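Local coordinates for hypothetical protein ST1444 (Sulfolobus tokodaii, PDB 2EO0), which probably resolves Holliday junctions as a magnesium-dependent, structure-specific endonuclease, placing paired nicks in opposing strands of four-way DNA junctions during genetic recombination, at residues L99-F104 against E129-Y134; Q74-R79 against L107-G112. All coordinates share one frame; numbering follows the deposited sequence.

In the fold
The two contacts lie on opposite sides of the chain's centre, about 20 Å apart between their own centres. Contact 1 lays helix 128-143 against 98-103, an outermost strand of the five-stranded mixed sheet; contact 2 joins helix 72-85 to the start of the short strand 108-109, the next strand in the chain after 98-103. F104 ties them together: CD2 of its ring lies 3.4 Å from NH2 of R79, and its CZ lies 3.5 Å from CD1 of I78. Neither contact contains a probable magnesium ligand, but both lie within about 9 Å of one: the side chain of F101 is about 9 Å from those of E15 and E58, and that of L107 about 8 Å from that of E58.

Contact 1. Residues L99-F104 against E129-Y134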
loop_
_atom_site.group_PDB
_atom_site.type_symbol
_atom_site.label_atom_id
_atom_site.label_comp_id
_atom_site.label_asym_id
_atom_site.label_seq_id
_atom_site.Cartn_x
_atom_site.Cartn_y
_atom_site.Cartn_z
ATOM N N LEU A 99 15.804 -17.389 3.925
ATOM C CA LEU A 99 14.756 -16.528 3.393
ATOM C C LEU A 99 15.330 -15.666 2.276
ATOM O O LEU A 99 16.317 -14.949 2.468
ATOM C CB LEU A 99 14.215 -15.629 4.495
ATOM C CG LEU A 99 13.247 -14.503 4.110
ATOM C CD1 LEU A 99 11.871 -15.066 3.632
ATOM C CD2 LEU A 99 13.086 -13.605 5.346
ATOM N N ARG A 100 14.698 -15.717 1.114
ATOM C CA ARG A 100 15.167 -14.952 -0.029
ATOM C C ARG A 100 14.061 -14.190 -0.757
ATOM O O ARG A 100 12.883 -14.535 -0.662
ATOM C CB ARG A 100 15.851 -15.883 -1.015
ATOM C CG ARG A 100 16.975 -16.644 -0.415
ATOM C CD ARG A 100 18.174 -15.778 -0.245
ATOM N NE ARG A 100 19.036 -16.388 0.751
ATOM C CZ ARG A 100 20.346 -16.225 0.810
ATOM N NH1 ARG A 100 20.952 -15.449 -0.086
ATOM N NH2 ARG A 100 21.043 -16.868 1.744
ATOM N N PHE A 101 14.483 -13.181 -1.510
ATOM C CA PHE A 101 13.596 -12.322 -2.277
ATOM C C PHE A 101 14.182 -12.037 -3.639
ATOM O O PHE A 101 15.338 -11.667 -3.740
ATOM C CB PHE A 101 13.449 -10.966 -1.570
ATOM C CG PHE A 101 12.938 -11.068 -0.177
ATOM C CD1 PHE A 101 11.577 -11.071 0.070
ATOM C CD2 PHE A 101 13.825 -11.212 0.892
ATOM C CE1 PHE A 101 11.098 -11.219 1.382
ATOM C CE2 PHE A 101 13.366 -11.361 2.192
ATOM C CZ PHE A 101 12.004 -11.365 2.442
ATOM N N ILE A 102 13.381 -12.183 -4.678
ATOM C CA ILE A 102 13.827 -11.840 -6.024
ATOM C C ILE A 102 12.724 -10.983 -6.634
ATOM O O ILE A 102 11.599 -10.960 -6.119
ATOM C CB ILE A 102 14.003 -13.082 -6.905
ATOM C CG1 ILE A 102 12.756 -13.953 -6.794
ATOM C CG2 ILE A 102 15.263 -13.847 -6.496
ATOM C CD1 ILE A 102 12.697 -15.047 -7.826
ATOM N N LYS A 103 13.040 -10.266 -7.711
ATOM C CA LYS A 103 12.031 -9.455 -8.397
ATOM C C LYS A 103 11.059 -10.449 -9.014
ATOM O O LYS A 103 11.469 -11.444 -9.617
ATOM C CB LYS A 103 12.637 -8.624 -9.528
ATOM C CG LYS A 103 13.298 -7.334 -9.112
ATOM C CD LYS A 103 13.971 -6.690 -10.321
ATOM C CE LYS A 103 14.194 -5.174 -10.143
ATOM N NZ LYS A 103 14.952 -4.793 -8.913
ATOM N N PHE A 104 9.768 -10.186 -8.859
ATOM C CA PHE A 104 8.768 -11.082 -9.414
ATOM C C PHE A 104 8.977 -11.294 -10.927
ATOM O O PHE A 104 8.539 -12.303 -11.496
ATOM C CB PHE A 104 7.383 -10.525 -9.150
ATOM C CG PHE A 104 6.347 -11.569 -9.038
ATOM C CD1 PHE A 104 6.141 -12.223 -7.832
ATOM C CD2 PHE A 104 5.570 -11.912 -10.139
ATOM C CE1 PHE A 104 5.167 -13.210 -7.713
ATOM C CE2 PHE A 104 4.588 -12.901 -10.033
ATOM C CZ PHE A 104 4.387 -13.552 -8.810
ATOM N N GLU A 129 17.784 -7.602 4.429
ATOM C CA GLU A 129 18.641 -6.440 4.492
ATOM C C GLU A 129 19.009 -5.929 3.110
ATOM O O GLU A 129 19.220 -4.732 2.933
ATOM C CB GLU A 129 19.897 -6.768 5.278
ATOM C CG GLU A 129 20.260 -5.677 6.262
ATOM C CD GLU A 129 19.139 -5.402 7.260
ATOM O OE1 GLU A 129 18.858 -6.293 8.110
ATOM O OE2 GLU A 129 18.546 -4.295 7.179
ATOM N N ASP A 130 19.097 -6.819 2.133
ATOM C CA ASP A 130 19.422 -6.390 0.778
ATOM C C ASP A 130 18.174 -5.795 0.153
ATOM O O ASP A 130 18.238 -4.803 -0.585
ATOM C CB ASP A 130 19.907 -7.568 -0.075
ATOM C CG ASP A 130 21.093 -8.286 0.545
ATOM O OD1 ASP A 130 22.174 -7.676 0.644
ATOM O OD2 ASP A 130 20.940 -9.463 0.946
ATOM N N LEU A 131 17.031 -6.405 0.445
ATOM C CA LEU A 131 15.788 -5.894 -0.100
ATOM C C LEU A 131 15.665 -4.470 0.373
ATOM O O LEU A 131 15.349 -3.574 -0.405
ATOM C CB LEU A 131 14.580 -6.693 0.387
ATOM C CG LEU A 131 13.249 -6.197 -0.198
ATOM C CD1 LEU A 131 13.316 -6.189 -1.727
ATOM C CD2 LEU A 131 12.122 -7.075 0.268
ATOM N N VAL A 132 15.940 -4.286 1.659
ATOM C CA VAL A 132 15.862 -2.984 2.284
ATOM C C VAL A 132 16.825 -1.989 1.651
ATOM O O VAL A 132 16.405 -0.892 1.286
ATOM C CB VAL A 132 16.123 -3.090 3.803
ATOM C CG1 VAL A 132 16.247 -1.713 4.421
ATOM C CG2 VAL A 132 14.982 -3.841 4.451
ATOM N N ARG A 133 18.097 -2.354 1.507
ATOM C CA ARG A 133 19.051 -1.430 0.889
ATOM C C ARG A 133 18.544 -1.017 -0.485
ATOM O O ARG A 133 18.634 0.157 -0.879
ATOM C CB ARG A 133 20.438 -2.067 0.742
ATOM C CG ARG A 133 21.254 -2.069 2.028
ATOM C CD ARG A 133 22.629 -2.722 1.844
ATOM N NE ARG A 133 23.407 -2.720 3.086
ATOM C CZ ARG A 133 24.642 -3.214 3.211
ATOM N NH1 ARG A 133 25.267 -3.760 2.167
ATOM N NH2 ARG A 133 25.254 -3.169 4.389
ATOM N N TYR A 134 18.009 -1.994 -1.209
ATOM C CA TYR A 134 17.487 -1.745 -2.535
ATOM C C TYR A 134 16.347 -0.742 -2.473
ATOM O O TYR A 134 16.276 0.196 -3.266
ATOM C CB TYR A 134 16.956 -3.033 -3.152
ATOM C CG TYR A 134 16.235 -2.754 -4.432
ATOM C CD1 TYR A 134 16.942 -2.510 -5.603
ATOM C CD2 TYR A 134 14.838 -2.697 -4.473
ATOM C CE1 TYR A 134 16.291 -2.226 -6.785
ATOM C CE2 TYR A 134 14.172 -2.406 -5.646
ATOM C CZ TYR A 134 14.910 -2.182 -6.808
ATOM O OH TYR A 134 14.274 -1.980 -8.009
#
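F101 and L131 form the apolar, closely packed part of this contact. Methyl CD2 of L131 sits over one face of the F101 ring, 4.2 Å from its centroid and 20° off the normal, displaced toward the rim at CD1 and CG: a CH-pi contact. L131 reaches it because its CG is anti to the backbone N (chi1 -179°), which sends the branched end off the helix to cross the phenylalanine at about a right angle. A flat ring on the strand and a branched tip on the helix suit this buried place, where I57 and M126 touch both side chains.

Toward the partly exposed side the contact thins to one polar pair. The long K103 chain, bent at chi4 (55°), carries its charge from the strand to Y134, which pairs a ring with a polar tip; NZ makes a weak hydrogen bond of 3.0 Å to OH. NZ also stands obliquely to the ring, 3.4 Å from CZ. The stronger partner of that hydroxyl is E88 of the neighbouring strand 88-95; the E88 carboxylate also makes a long, weak ion pair with K103. A phenylalanine in place of Y134 would probably leave E88 and K103 without the hydroxyl that links them. The chemistry thus implies that apolar packing seats helix 128-143 on the sheet of this PD-(D/E)XK nuclease fold, while K103 adds only a weak link at the margin, the Y134 hydroxyl being held mainly by E88.

Contact 2. Residues Q74-R79 against L107-G112; sequences QAEGIR and LRQTEG
L107 and R79 have most of the surface buried here, yet they meet loosely. NH2 of R79 stands 4.3 Å from the carbonyl O of L107 and 4.5 Å from its CB, too far for a hydrogen bond, with the oxygen set obliquely to the guanidinium. CG of R79 is anti to the backbone N (chi1 -173°) and the chain runs out from the helix before it turns at chi3 (-83°), carrying the charged end across to the other segment. An arginine suits the position because its long aliphatic part can span from the helix while its flat head packs against aromatic rings: it makes a cation-pi contact with Y115 and also touches F104. L107 is a buried leucine; its CB points toward the helix, and its side chain touches I70 and I117.

In the fold, helix 72-85 is here drawn against a small antiparallel sheet in which strand 115-117 lies between 68-70 and 108-109, the last of these beginning just after L107. R108, where that strand begins, makes the backbone hydrogen bonding with A116.

Farther out, the contact becomes polar and more open. OE2 of E76 lies 4.2 Å from NE2 of Q109, a proximity without a bond. Each side chain has its own partners: in E76, OE1 forms a salt bridge with K72 and OE2 is hydrogen-bonded to the Y115 hydroxyl, whereas NE2 of Q109 donates to the carbonyl of G113.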
loop_
_atom_site.group_PDB
_atom_site.type_symbol
_atom_site.label_atom_id
_atom_site.label_comp_id
_atom_site.label_asym_id
_atom_site.label_seq_id
_atom_site.Cartn_x
_atom_site.Cartn_y
_atom_site.Cartn_z
ATOM N N GLN A 74 -2.905 -17.036 -10.316
ATOM C CA GLN A 74 -2.497 -16.311 -9.130
ATOM C C GLN A 74 -1.366 -15.340 -9.464
ATOM O O GLN A 74 -1.333 -14.220 -8.956
ATOM C CB GLN A 74 -2.039 -17.280 -8.039
ATOM C CG GLN A 74 -1.159 -16.627 -6.959
ATOM C CD GLN A 74 -0.910 -17.547 -5.783
ATOM O OE1 GLN A 74 0.206 -18.005 -5.555
ATOM N NE2 GLN A 74 -1.961 -17.825 -5.031
ATOM N N ALA A 75 -0.448 -15.765 -10.323
ATOM C CA ALA A 75 0.674 -14.924 -10.693
ATOM C C ALA A 75 0.223 -13.757 -11.539
ATOM O O ALA A 75 0.695 -12.638 -11.367
ATOM C CB ALA A 75 1.722 -15.728 -11.443
ATOM N N GLU A 76 -0.681 -14.009 -12.467
ATOM C CA GLU A 76 -1.139 -12.935 -13.319
ATOM C C GLU A 76 -1.998 -11.956 -12.526
ATOM O O GLU A 76 -1.978 -10.756 -12.799
ATOM C CB GLU A 76 -1.891 -13.508 -14.521
ATOM C CG GLU A 76 -0.986 -14.366 -15.394
ATOM C CD GLU A 76 -1.708 -15.023 -16.553
ATOM O OE1 GLU A 76 -2.935 -15.249 -16.454
ATOM O OE2 GLU A 76 -1.041 -15.330 -17.561
ATOM N N GLY A 77 -2.719 -12.469 -11.529
ATOM C CA GLY A 77 -3.552 -11.630 -10.678
ATOM C C GLY A 77 -2.752 -10.654 -9.806
ATOM O O GLY A 77 -2.967 -9.448 -9.872
ATOM N N ILE A 78 -1.833 -11.151 -8.986
ATOM C CA ILE A 78 -1.050 -10.253 -8.154
ATOM C C ILE A 78 -0.240 -9.317 -9.046
ATOM O O ILE A 78 0.134 -8.222 -8.640
ATOM C CB ILE A 78 -0.110 -11.019 -7.194
ATOM C CG1 ILE A 78 0.685 -12.057 -7.961
ATOM C CG2 ILE A 78 -0.914 -11.723 -6.127
ATOM C CD1 ILE A 78 1.393 -13.080 -7.054
ATOM N N ARG A 79 0.022 -9.757 -10.269
ATOM C CA ARG A 79 0.755 -8.958 -11.242
ATOM C C ARG A 79 -0.100 -7.763 -11.724
ATOM O O ARG A 79 0.408 -6.661 -11.939
ATOM C CB ARG A 79 1.124 -9.863 -12.406
ATOM C CG ARG A 79 2.034 -9.280 -13.461
ATOM C CD ARG A 79 2.620 -10.425 -14.295
ATOM N NE ARG A 79 3.782 -11.032 -13.646
ATOM C CZ ARG A 79 4.364 -12.161 -14.048
ATOM N NH1 ARG A 79 3.880 -12.822 -15.092
ATOM N NH2 ARG A 79 5.462 -12.600 -13.439
ATOM N N LEU A 107 10.427 -14.598 -12.591
ATOM C CA LEU A 107 9.661 -15.809 -12.864
ATOM C C LEU A 107 9.368 -15.894 -14.372
ATOM O O LEU A 107 8.768 -14.976 -14.938
ATOM C CB LEU A 107 8.329 -15.792 -12.101
ATOM C CG LEU A 107 8.299 -15.813 -10.574
ATOM C CD1 LEU A 107 6.917 -15.394 -10.130
ATOM C CD2 LEU A 107 8.634 -17.204 -10.035
ATOM N N ARG A 108 9.790 -16.978 -15.019
ATOM C CA ARG A 108 9.514 -17.154 -16.449
ATOM C C ARG A 108 8.330 -18.114 -16.613
ATOM O O ARG A 108 8.205 -19.117 -15.891
ATOM C CB ARG A 108 10.737 -17.718 -17.196
ATOM C CG ARG A 108 11.808 -16.700 -17.608
ATOM C CD ARG A 108 12.656 -16.222 -16.427
ATOM N NE ARG A 108 13.854 -15.483 -16.846
ATOM C CZ ARG A 108 14.865 -15.162 -16.034
ATOM N NH1 ARG A 108 14.834 -15.512 -14.752
ATOM N NH2 ARG A 108 15.914 -14.490 -16.505
ATOM N N GLN A 109 7.454 -17.810 -17.558
ATOM C CA GLN A 109 6.299 -18.662 -17.771
ATOM C C GLN A 109 6.734 -19.998 -18.340
ATOM O O GLN A 109 7.501 -20.044 -19.298
ATOM C CB GLN A 109 5.320 -17.985 -18.719
ATOM C CG GLN A 109 4.032 -18.745 -18.953
ATOM C CD GLN A 109 3.025 -17.914 -19.732
ATOM O OE1 GLN A 109 3.385 -17.232 -20.702
ATOM N NE2 GLN A 109 1.758 -17.969 -19.318
ATOM N N THR A 110 6.250 -21.082 -17.736
ATOM C CA THR A 110 6.579 -22.439 -18.182
ATOM C C THR A 110 5.751 -22.831 -19.409
ATOM O O THR A 110 4.745 -22.185 -19.751
ATOM C CB THR A 110 6.293 -23.509 -17.082
ATOM O OG1 THR A 110 4.891 -23.814 -17.057
ATOM C CG2 THR A 110 6.706 -23.001 -15.706
ATOM N N GLU A 111 6.178 -23.903 -20.062
ATOM C CA GLU A 111 5.490 -24.419 -21.236
ATOM C C GLU A 111 4.006 -24.614 -20.906
ATOM O O GLU A 111 3.124 -24.217 -21.672
ATOM C CB GLU A 111 6.110 -25.759 -21.654
ATOM C CG GLU A 111 7.651 -25.781 -21.731
ATOM C CD GLU A 111 8.343 -26.117 -20.397
ATOM O OE1 GLU A 111 9.524 -26.550 -20.439
ATOM O OE2 GLU A 111 7.718 -25.948 -19.315
ATOM N N GLY A 112 3.748 -25.219 -19.749
ATOM C CA GLY A 112 2.388 -25.464 -19.300
ATOM C C GLY A 112 1.544 -24.229 -19.015
ATOM O O GLY A 112 0.312 -24.320 -19.025
#